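Local coordinates for protein methyltransferase (PDB 5N5D) that binds S-adenosylmethionine in a Rossmann-like fold and probably transfers its methyl group to a hydroxyl oxygen during tomaymycin synthesis, at residues Ile92-Ser97 / Val119-Asp124; Asp86-Thr91 / Leu114-Val119. All coordinates share one frame; numbering follows the deposited sequence. Where two conformers were deposited one is given.

Contact 1: Ile92-Ser97 / Val119-Asp124; sequences IEWERS and VGRALD. With SAM (S-adenosylmethionine), chain H.
Trp94 and Gly120 run past each other where two neighbouring parallel strands of the Rossmann-like methyltransferase fold, 88-93 and 115-119, reach their C-terminal ends and open round S-adenosylmethionine. The last backbone bond across them is Gly120 N to Glu93 O, 2.9 Å.

The Trp94 side chain can be followed outward. Trp94 CB sits over the adenine face, 3.4 Å from SAM N3. CG stands anti to the backbone N (chi1 161°), which carries the indole along Arg121. There Trp94 CE3 comes within 3.4 Å of Arg121 N, which lies at the ring edge near its plane, while Trp94 CZ3 is 3.6 Å from Arg121 CG. The two side chains run side by side in the same direction, ring and guanidinium planes 58° apart, so this is no parallel stack.

Glu93 points its carboxylate at the ribose: OE1 accepts from O3' and OE2 from O2', the bidentate diol grip familiar from Rossmann-like methyltransferases. OE2 also receives Glu95 N on its anti side, and OE1 is bonded to Phe71 N, so both oxygens are held from the protein side as well.

Gly120 has a backbone shape in which a CB would jam against the preceding carbonyl oxygen. Beyond it, Ile92 CG2 packs on Ala122 CB. On the other flank, Val119 CG1 sits over one face of the Arg96 guanidinium, offset toward its rim. Adenine is read by the backbone at the start of helix 122-125, where Ala122 N donates to SAM N1 over 3.0 Å at 153°.

Contact 2: Asp86-Thr91 / Leu114-Val119; sequences DGRLVT and LVEQHV
Arg88 and Glu116 lean toward each other across one face of the sheet, guanidinium and carboxylate planes only 24° apart. Their direct link is a weak one: Arg88 NE to Glu116 OE1 is 3.4 Å, a salt bridge with a long hydrogen bond. Water 1 bridges the pair by the shorter route, accepting from Arg88 NE and donating to Glu116 OE1, both at 2.7 Å, so the direct link is secondary for that one N-H.

The other oxygen, Glu116 OE2, turns to His118 on its own strand. His118 NE2 donates to Glu116 OE2 over 2.6 Å, on the oxygen's anti lone pair, and the oxygen lies nearly in the imidazole plane, which fixes the ring's rotation. With CG anti to the backbone N (chi1 173°) and an extended chain beyond, the Glu116 carboxylate reaches between these two partners. Val90 lies alongside Glu116, pointing the same way, and its CG1 packs obliquely against His118 CD2 at 3.7 Å. Replacing Glu116 with an alanine would probably leave the Arg88 guanidinium without its mate across the strands and the His118 ring free to turn.

Strands 88-91 and 115-119 are the parallel pair of a beta-alpha-beta unit whose crossover is helix 96-108; the directions of these short strand segments differ by 10°, and 115-119 is the outermost strand at this end of the chain's sheet. Bonds alternate between them: Leu89 N to Leu114 O, Glu116 N to Leu89 O, Thr91 N to Glu116 O and His118 N to Thr91 O.

On the opposite face, toward that helix, Thr91 and Gln117 lie side by side, Thr91 CG2 to Gln117 CG 3.7 Å. Their polar ends look beyond the pair: Thr91 OG1 bonds Thr70 and Glu67, and Gln117 NE2 donates to Ala99 O.

Both contacts are partly buried and join strand 88-93 to what follows helix 96-108, contact 2 along the body of the strand pair and contact 1 at its C-terminal end; their centres are about 13 Å apart. They share Val119, and a probable hydrogen bond from Glu93 N to His118 O continues the ladder between them. Regular pairing dominates contact 2, with four backbone bonds and a charged patch on one face. Contact 1 keeps a single backbone bond, since the chains part there and spend their polar groups on the cofactor. None of contact 2's touching residues is exposed, whereas Trp94, Arg96 and Arg121 bring contact 1 to the surface.

Contact 1: Ile92-Ser97 / Val119-Asp124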
ATOM      1  N   ILE A  92     -19.519  10.651  -1.078  1.00 14.06           N
ATOM      2  CA  ILE A  92     -20.415  11.264  -0.102  1.00 14.13           C
ATOM      3  C   ILE A  92     -19.690  12.391   0.619  1.00 14.21           C
ATOM      4  O   ILE A  92     -18.565  12.212   1.096  1.00 14.85           O
ATOM      5  CB  ILE A  92     -20.912  10.241   0.939  1.00 15.55           C
ATOM      6  CG1 ILE A  92     -21.559   9.038   0.256  1.00 14.75           C
ATOM      7  CG2 ILE A  92     -21.884  10.920   1.910  1.00 19.41           C
ATOM      8  CD1 ILE A  92     -21.889   7.894   1.208  1.00 17.15           C
ATOM      9  N   GLU A  93     -20.376  13.523   0.773  1.00 15.26           N
ATOM     10  CA  GLU A  93     -19.827  14.684   1.469  1.00 16.81           C
ATOM     11  C   GLU A  93     -20.931  15.417   2.217  1.00 17.56           C
ATOM     12  O   GLU A  93     -21.985  15.705   1.646  1.00 17.96           O
ATOM     13  CB  GLU A  93     -19.144  15.630   0.474  1.00 17.26           C
ATOM     14  CG  GLU A  93     -18.727  16.978   1.056  1.00 19.13           C
ATOM     15  CD  GLU A  93     -17.827  16.829   2.257  1.00 19.96           C
ATOM     16  OE1 GLU A  93     -16.858  16.039   2.180  1.00 18.05           O
ATOM     17  OE2 GLU A  93     -18.090  17.489   3.285  1.00 20.13           O
ATOM     18  N   TRP A  94     -20.668  15.748   3.484  1.00 17.87           N
ATOM     19  CA  TRP A  94     -21.653  16.410   4.335  1.00 23.61           C
ATOM     20  C   TRP A  94     -21.826  17.891   4.006  1.00 21.63           C
ATOM     21  O   TRP A  94     -22.945  18.412   4.105  1.00 23.23           O
ATOM     22  CB  TRP A  94     -21.242  16.221   5.802  1.00 33.89           C
ATOM     23  CG  TRP A  94     -21.859  17.164   6.783  1.00 56.98           C
ATOM     24  CD1 TRP A  94     -21.222  18.155   7.475  1.00 71.28           C
ATOM     25  CD2 TRP A  94     -23.227  17.199   7.202  1.00 71.70           C
ATOM     26  NE1 TRP A  94     -22.110  18.807   8.294  1.00 82.03           N
ATOM     27  CE2 TRP A  94     -23.348  18.240   8.145  1.00 83.12           C
ATOM     28  CE3 TRP A  94     -24.362  16.456   6.869  1.00 77.01           C
ATOM     29  CZ2 TRP A  94     -24.560  18.555   8.757  1.00 91.07           C
ATOM     30  CZ3 TRP A  94     -25.565  16.773   7.477  1.00 84.89           C
ATOM     31  CH2 TRP A  94     -25.653  17.811   8.411  1.00 90.88           C
ATOM     32  N   GLU A  95     -20.759  18.582   3.606  1.00 20.54           N
ATOM     33  CA  GLU A  95     -20.804  20.020   3.374  0.56 22.44           C
ATOM     34  C   GLU A  95     -21.079  20.293   1.898  1.00 17.61           C
ATOM     35  O   GLU A  95     -20.266  19.946   1.036  1.00 20.48           O
ATOM     36  CB  GLU A  95     -19.487  20.661   3.806  0.56 22.91           C
ATOM     37  CG  GLU A  95     -19.513  22.175   3.895  0.56 28.69           C
ATOM     38  CD  GLU A  95     -20.442  22.682   4.981  0.56 33.77           C
ATOM     39  OE1 GLU A  95     -21.452  23.332   4.643  0.56 35.42           O
ATOM     40  OE2 GLU A  95     -20.164  22.423   6.171  0.56 36.82           O
ATOM     41  N   ARG A  96     -22.214  20.937   1.609  1.00 22.51           N
ATOM     42  CA  ARG A  96     -22.583  21.172   0.214  1.00 21.84           C
ATOM     43  C   ARG A  96     -21.540  22.011  -0.515  1.00 21.15           C
ATOM     44  O   ARG A  96     -21.229  21.739  -1.680  1.00 20.35           O
ATOM     45  CB  ARG A  96     -23.953  21.841   0.128  1.00 24.32           C
ATOM     46  CG  ARG A  96     -24.411  22.072  -1.307  1.00 23.99           C
ATOM     47  CD  ARG A  96     -25.881  22.436  -1.381  1.00 26.46           C
ATOM     48  NE  ARG A  96     -26.729  21.362  -0.871  1.00 26.87           N
ATOM     49  CZ  ARG A  96     -27.046  20.264  -1.550  1.00 28.79           C
ATOM     50  NH1 ARG A  96     -26.589  20.078  -2.784  1.00 29.80           N
ATOM     51  NH2 ARG A  96     -27.825  19.345  -0.994  1.00 30.73           N
ATOM     52  N   SER A  97     -20.993  23.037   0.142  1.00 22.83           N
ATOM     53  CA  SER A  97     -20.035  23.911  -0.530  0.74 22.14           C
ATOM     54  C   SER A  97     -18.790  23.143  -0.959  1.00 21.59           C
ATOM     55  O   SER A  97     -18.235  23.401  -2.035  1.00 22.47           O
ATOM     56  CB  SER A  97     -19.657  25.082   0.377  0.74 23.44           C
ATOM     57  OG  SER A  97     -18.984  24.635   1.537  0.74 24.81           O
ATOM     58  N   VAL A 119     -24.758  14.518  -1.202  1.00 19.31           N
ATOM     59  CA  VAL A 119     -24.542  15.531  -0.176  1.00 20.40           C
ATOM     60  C   VAL A 119     -25.399  15.167   1.029  1.00 21.83           C
ATOM     61  O   VAL A 119     -26.631  15.091   0.924  1.00 24.38           O
ATOM     62  CB  VAL A 119     -24.878  16.942  -0.692  1.00 23.82           C
ATOM     63  CG1 VAL A 119     -24.793  17.966   0.431  1.00 25.10           C
ATOM     64  CG2 VAL A 119     -23.932  17.321  -1.816  1.00 25.34           C
ATOM     65  N   GLY A 120     -24.757  14.958   2.166  1.00 22.77           N
ATOM     66  CA  GLY A 120     -25.469  14.690   3.401  1.00 23.48           C
ATOM     67  C   GLY A 120     -24.617  13.867   4.348  1.00 21.82           C
ATOM     68  O   GLY A 120     -23.451  13.578   4.088  1.00 21.64           O
ATOM     69  N   ARG A 121     -25.239  13.498   5.467  1.00 22.83           N
ATOM     70  CA  ARG A 121     -24.582  12.657   6.460  1.00 22.55           C
ATOM     71  C   ARG A 121     -24.397  11.253   5.903  1.00 20.87           C
ATOM     72  O   ARG A 121     -25.357  10.627   5.449  1.00 22.12           O
ATOM     73  CB  ARG A 121     -25.410  12.598   7.742  1.00 29.63           C
ATOM     74  CG  ARG A 121     -24.912  13.472   8.876  1.00 42.49           C
ATOM     75  CD  ARG A 121     -25.782  13.264  10.102  1.00 60.00           C
ATOM     76  NE  ARG A 121     -25.745  11.871  10.544  1.00 77.79           N
ATOM     77  CZ  ARG A 121     -26.777  11.203  11.051  1.00 93.72           C
ATOM     78  NH1 ARG A 121     -27.966  11.781  11.185  1.00110.51           N
ATOM     79  NH2 ARG A 121     -26.623   9.938  11.421  1.00 79.90           N
ATOM     80  N   ALA A 122     -23.164  10.745   5.960  1.00 20.47           N
ATOM     81  CA  ALA A 122     -22.875   9.460   5.333  1.00 18.83           C
ATOM     82  C   ALA A 122     -23.754   8.346   5.891  1.00 18.96           C
ATOM     83  O   ALA A 122     -24.224   7.486   5.137  1.00 18.32           O
ATOM     84  CB  ALA A 122     -21.399   9.113   5.500  1.00 19.31           C
ATOM     85  N   LEU A 123     -23.991   8.330   7.205  1.00 20.11           N
ATOM     86  CA  LEU A 123     -24.806   7.256   7.764  1.00 20.44           C
ATOM     87  C   LEU A 123     -26.261   7.344   7.320  1.00 22.01           C
ATOM     88  O   LEU A 123     -26.979   6.338   7.391  1.00 21.85           O
ATOM     89  CB  LEU A 123     -24.713   7.251   9.292  1.00 21.81           C
ATOM     90  CG  LEU A 123     -23.384   6.774   9.886  1.00 22.85           C
ATOM     91  CD1 LEU A 123     -23.450   6.770  11.403  1.00 24.23           C
ATOM     92  CD2 LEU A 123     -22.971   5.394   9.373  1.00 22.46           C
ATOM     93  N   ASP A 124     -26.712   8.513   6.862  1.00 21.89           N
ATOM     94  CA  ASP A 124     -28.038   8.622   6.262  1.00 22.80           C
ATOM     95  C   ASP A 124     -28.033   8.167   4.809  1.00 21.99           C
ATOM     96  O   ASP A 124     -29.019   7.590   4.338  1.00 23.50           O
ATOM     97  CB  ASP A 124     -28.539  10.068   6.340  1.00 24.70           C
ATOM     98  CG  ASP A 124     -28.798  10.532   7.763  1.00 28.79           C
ATOM     99  OD1 ASP A 124     -29.054   9.682   8.640  1.00 30.09           O
ATOM    100  OD2 ASP A 124     -28.766  11.762   8.002  1.00 30.63           O
TER
HETATM  101  N   SAM H 306     -10.991  12.292   0.821  1.00 16.05           N
HETATM  102  CA  SAM H 306     -10.613  13.711   0.666  1.00 16.39           C
HETATM  103  C   SAM H 306      -9.254  13.826  -0.097  1.00 18.37           C
HETATM  104  O   SAM H 306      -8.348  13.033   0.246  1.00 17.12           O
HETATM  105  OXT SAM H 306      -9.160  14.694  -0.990  1.00 18.13           O
HETATM  106  CB  SAM H 306     -10.504  14.403   2.046  1.00 16.39           C
HETATM  107  CG  SAM H 306     -11.716  14.114   2.924  1.00 17.32           C
HETATM  108  SD  SAM H 306     -11.568  15.123   4.419  1.00 21.60           S
HETATM  109  CE  SAM H 306     -10.318  14.248   5.284  1.00 21.28           C
HETATM  110  C5' SAM H 306     -13.012  14.599   5.405  1.00 20.70           C
HETATM  111  C4' SAM H 306     -14.330  15.035   4.795  1.00 20.81           C
HETATM  112  O4' SAM H 306     -15.431  14.319   5.398  1.00 21.69           O
HETATM  113  C3' SAM H 306     -14.640  16.531   4.944  1.00 19.34           C
HETATM  114  O3' SAM H 306     -14.865  17.097   3.658  1.00 19.12           O
HETATM  115  C2' SAM H 306     -15.876  16.556   5.857  1.00 18.92           C
HETATM  116  O2' SAM H 306     -16.772  17.617   5.549  1.00 19.71           O
HETATM  117  C1' SAM H 306     -16.513  15.212   5.528  1.00 20.95           C
HETATM  118  N9  SAM H 306     -17.412  14.693   6.552  1.00 19.22           N
HETATM  119  C8  SAM H 306     -17.255  14.757   7.910  1.00 19.40           C
HETATM  120  N7  SAM H 306     -18.196  14.145   8.588  1.00 18.61           N
HETATM  121  C5  SAM H 306     -19.032  13.639   7.603  1.00 18.95           C
HETATM  122  C6  SAM H 306     -20.206  12.866   7.661  1.00 18.57           C
HETATM  123  N6  SAM H 306     -20.769  12.455   8.805  1.00 20.80           N
HETATM  124  N1  SAM H 306     -20.787  12.514   6.492  1.00 18.46           N
HETATM  125  C2  SAM H 306     -20.225  12.918   5.348  1.00 19.33           C
HETATM  126  N3  SAM H 306     -19.121  13.651   5.170  1.00 18.85           N
HETATM  127  C4  SAM H 306     -18.565  13.978   6.344  1.00 18.93           C

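Contact 2: Asp86-Thr91 / Leu114-Val119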
ATOM      1  N   ASP A  86     -17.136   1.995 -18.054  1.00 19.71           N
ATOM      2  CA  ASP A  86     -18.431   1.625 -17.497  1.00 19.01           C
ATOM      3  C   ASP A  86     -18.414   1.619 -15.974  1.00 20.57           C
ATOM      4  O   ASP A  86     -19.345   1.101 -15.350  1.00 22.92           O
ATOM      5  CB  ASP A  86     -18.889   0.263 -18.031  1.00 23.29           C
ATOM      6  CG  ASP A  86     -17.977  -0.886 -17.621  1.00 26.77           C
ATOM      7  OD1 ASP A  86     -16.849  -0.654 -17.146  1.00 26.46           O
ATOM      8  OD2 ASP A  86     -18.408  -2.050 -17.793  1.00 31.64           O
ATOM      9  N   GLY A  87     -17.392   2.216 -15.365  1.00 21.73           N
ATOM     10  CA  GLY A  87     -17.283   2.234 -13.922  1.00 18.67           C
ATOM     11  C   GLY A  87     -18.023   3.400 -13.285  1.00 17.48           C
ATOM     12  O   GLY A  87     -18.548   4.291 -13.954  1.00 20.94           O
ATOM     13  N   ARG A  88     -18.057   3.390 -11.952  1.00 16.29           N
ATOM     14  CA  ARG A  88     -18.656   4.498 -11.226  1.00 16.90           C
ATOM     15  C   ARG A  88     -17.972   4.673  -9.881  1.00 16.49           C
ATOM     16  O   ARG A  88     -17.631   3.695  -9.211  1.00 16.46           O
ATOM     17  CB  ARG A  88     -20.162   4.304 -11.016  1.00 22.85           C
ATOM     18  CG  ARG A  88     -20.848   5.551 -10.453  1.00 30.71           C
ATOM     19  CD  ARG A  88     -22.141   5.896 -11.184  1.00 47.05           C
ATOM     20  NE  ARG A  88     -23.226   4.972 -10.862  1.00 64.11           N
ATOM     21  CZ  ARG A  88     -23.596   3.936 -11.609  1.00 81.22           C
ATOM     22  NH1 ARG A  88     -24.602   3.166 -11.214  1.00 87.17           N
ATOM     23  NH2 ARG A  88     -22.977   3.662 -12.751  1.00 89.59           N
ATOM     24  N   LEU A  89     -17.759   5.934  -9.522  1.00 14.69           N
ATOM     25  CA  LEU A  89     -17.363   6.352  -8.185  1.00 14.78           C
ATOM     26  C   LEU A  89     -18.572   7.000  -7.526  1.00 16.13           C
ATOM     27  O   LEU A  89     -19.124   7.975  -8.049  1.00 16.53           O
ATOM     28  CB  LEU A  89     -16.191   7.335  -8.239  1.00 14.24           C
ATOM     29  CG  LEU A  89     -15.831   7.982  -6.898  1.00 14.55           C
ATOM     30  CD1 LEU A  89     -15.302   6.944  -5.925  1.00 15.03           C
ATOM     31  CD2 LEU A  89     -14.825   9.102  -7.098  1.00 14.12           C
ATOM     32  N   VAL A  90     -18.998   6.444  -6.402  1.00 15.02           N
ATOM     33  CA  VAL A  90     -20.045   7.040  -5.585  1.00 14.36           C
ATOM     34  C   VAL A  90     -19.343   7.697  -4.413  1.00 15.05           C
ATOM     35  O   VAL A  90     -18.622   7.025  -3.670  1.00 15.32           O
ATOM     36  CB  VAL A  90     -21.057   5.983  -5.117  1.00 14.62           C
ATOM     37  CG1 VAL A  90     -22.147   6.621  -4.262  1.00 17.16           C
ATOM     38  CG2 VAL A  90     -21.673   5.269  -6.312  1.00 16.58           C
ATOM     39  N   THR A  91     -19.517   9.005  -4.249  1.00 14.74           N
ATOM     40  CA  THR A  91     -18.815   9.713  -3.189  1.00 14.90           C
ATOM     41  C   THR A  91     -19.786  10.563  -2.382  1.00 15.85           C
ATOM     42  O   THR A  91     -20.757  11.105  -2.917  1.00 17.03           O
ATOM     43  CB  THR A  91     -17.659  10.561  -3.760  1.00 14.80           C
ATOM     44  OG1 THR A  91     -16.908  11.127  -2.682  1.00 15.86           O
ATOM     45  CG2 THR A  91     -18.173  11.650  -4.705  1.00 16.27           C
ATOM     46  N   LEU A 114     -18.326   9.594 -14.653  1.00 17.81           N
ATOM     47  CA  LEU A 114     -18.039   8.420 -13.844  1.00 18.77           C
ATOM     48  C   LEU A 114     -18.393   8.594 -12.377  1.00 19.08           C
ATOM     49  O   LEU A 114     -18.210   7.652 -11.605  1.00 20.61           O
ATOM     50  CB  LEU A 114     -16.554   8.064 -13.940  1.00 19.19           C
ATOM     51  CG  LEU A 114     -16.003   7.801 -15.339  1.00 21.24           C
ATOM     52  CD1 LEU A 114     -14.486   7.713 -15.285  1.00 23.71           C
ATOM     53  CD2 LEU A 114     -16.587   6.538 -15.916  1.00 21.48           C
ATOM     54  N   VAL A 115     -18.866   9.764 -11.959  1.00 18.59           N
ATOM     55  CA  VAL A 115     -18.995  10.067 -10.538  1.00 17.42           C
ATOM     56  C   VAL A 115     -20.450  10.362 -10.208  1.00 17.46           C
ATOM     57  O   VAL A 115     -21.128  11.105 -10.925  1.00 20.26           O
ATOM     58  CB  VAL A 115     -18.093  11.240 -10.119  1.00 18.38           C
ATOM     59  CG1 VAL A 115     -18.199  11.478  -8.616  1.00 21.48           C
ATOM     60  CG2 VAL A 115     -16.653  10.956 -10.496  1.00 15.60           C
ATOM     61  N   GLU A 116     -20.914   9.775  -9.110  1.00 15.61           N
ATOM     62  CA  GLU A 116     -22.227  10.033  -8.536  1.00 17.78           C
ATOM     63  C   GLU A 116     -21.992  10.633  -7.156  1.00 17.49           C
ATOM     64  O   GLU A 116     -21.587   9.924  -6.227  1.00 17.15           O
ATOM     65  CB  GLU A 116     -23.035   8.741  -8.463  1.00 19.40           C
ATOM     66  CG  GLU A 116     -24.353   8.837  -7.733  1.00 24.01           C
ATOM     67  CD  GLU A 116     -25.004   7.481  -7.595  1.00 28.25           C
ATOM     68  OE1 GLU A 116     -25.077   6.761  -8.613  1.00 30.26           O
ATOM     69  OE2 GLU A 116     -25.410   7.126  -6.471  1.00 28.74           O
ATOM     70  N   GLN A 117     -22.222  11.935  -7.027  1.00 18.07           N
ATOM     71  CA  GLN A 117     -22.010  12.629  -5.767  1.00 16.88           C
ATOM     72  C   GLN A 117     -23.289  12.663  -4.940  1.00 17.94           C
ATOM     73  O   GLN A 117     -24.390  12.830  -5.475  1.00 20.22           O
ATOM     74  CB  GLN A 117     -21.535  14.061  -6.006  1.00 16.64           C
ATOM     75  CG  GLN A 117     -20.151  14.165  -6.602  1.00 17.37           C
ATOM     76  CD  GLN A 117     -19.656  15.593  -6.618  1.00 19.79           C
ATOM     77  OE1 GLN A 117     -19.525  16.205  -7.678  1.00 21.59           O
ATOM     78  NE2 GLN A 117     -19.388  16.137  -5.437  1.00 18.82           N
ATOM     79  N   HIS A 118     -23.123  12.537  -3.623  1.00 17.83           N
ATOM     80  CA  HIS A 118     -24.205  12.670  -2.658  1.00 18.37           C
ATOM     81  C   HIS A 118     -23.800  13.693  -1.612  1.00 19.66           C
ATOM     82  O   HIS A 118     -22.640  13.735  -1.191  1.00 19.48           O
ATOM     83  CB  HIS A 118     -24.524  11.334  -1.981  1.00 20.06           C
ATOM     84  CG  HIS A 118     -25.058  10.298  -2.919  1.00 21.84           C
ATOM     85  ND1 HIS A 118     -26.400   9.996  -3.010  1.00 24.57           N
ATOM     86  CD2 HIS A 118     -24.431   9.503  -3.818  1.00 22.61           C
ATOM     87  CE1 HIS A 118     -26.576   9.056  -3.922  1.00 25.14           C
ATOM     88  NE2 HIS A 118     -25.396   8.739  -4.426  1.00 22.76           N
ATOM     89  N   VAL A 119     -24.758  14.518  -1.202  1.00 19.31           N
ATOM     90  CA  VAL A 119     -24.542  15.531  -0.176  1.00 20.40           C
ATOM     91  C   VAL A 119     -25.399  15.167   1.029  1.00 21.83           C
ATOM     92  O   VAL A 119     -26.631  15.091   0.924  1.00 24.38           O
ATOM     93  CB  VAL A 119     -24.878  16.942  -0.692  1.00 23.82           C
ATOM     94  CG1 VAL A 119     -24.793  17.966   0.431  1.00 25.10           C
ATOM     95  CG2 VAL A 119     -23.932  17.321  -1.816  1.00 25.34           C
TER
HETATM   96  O   HOH W   1     -24.586   4.124  -8.634  1.00 44.77           O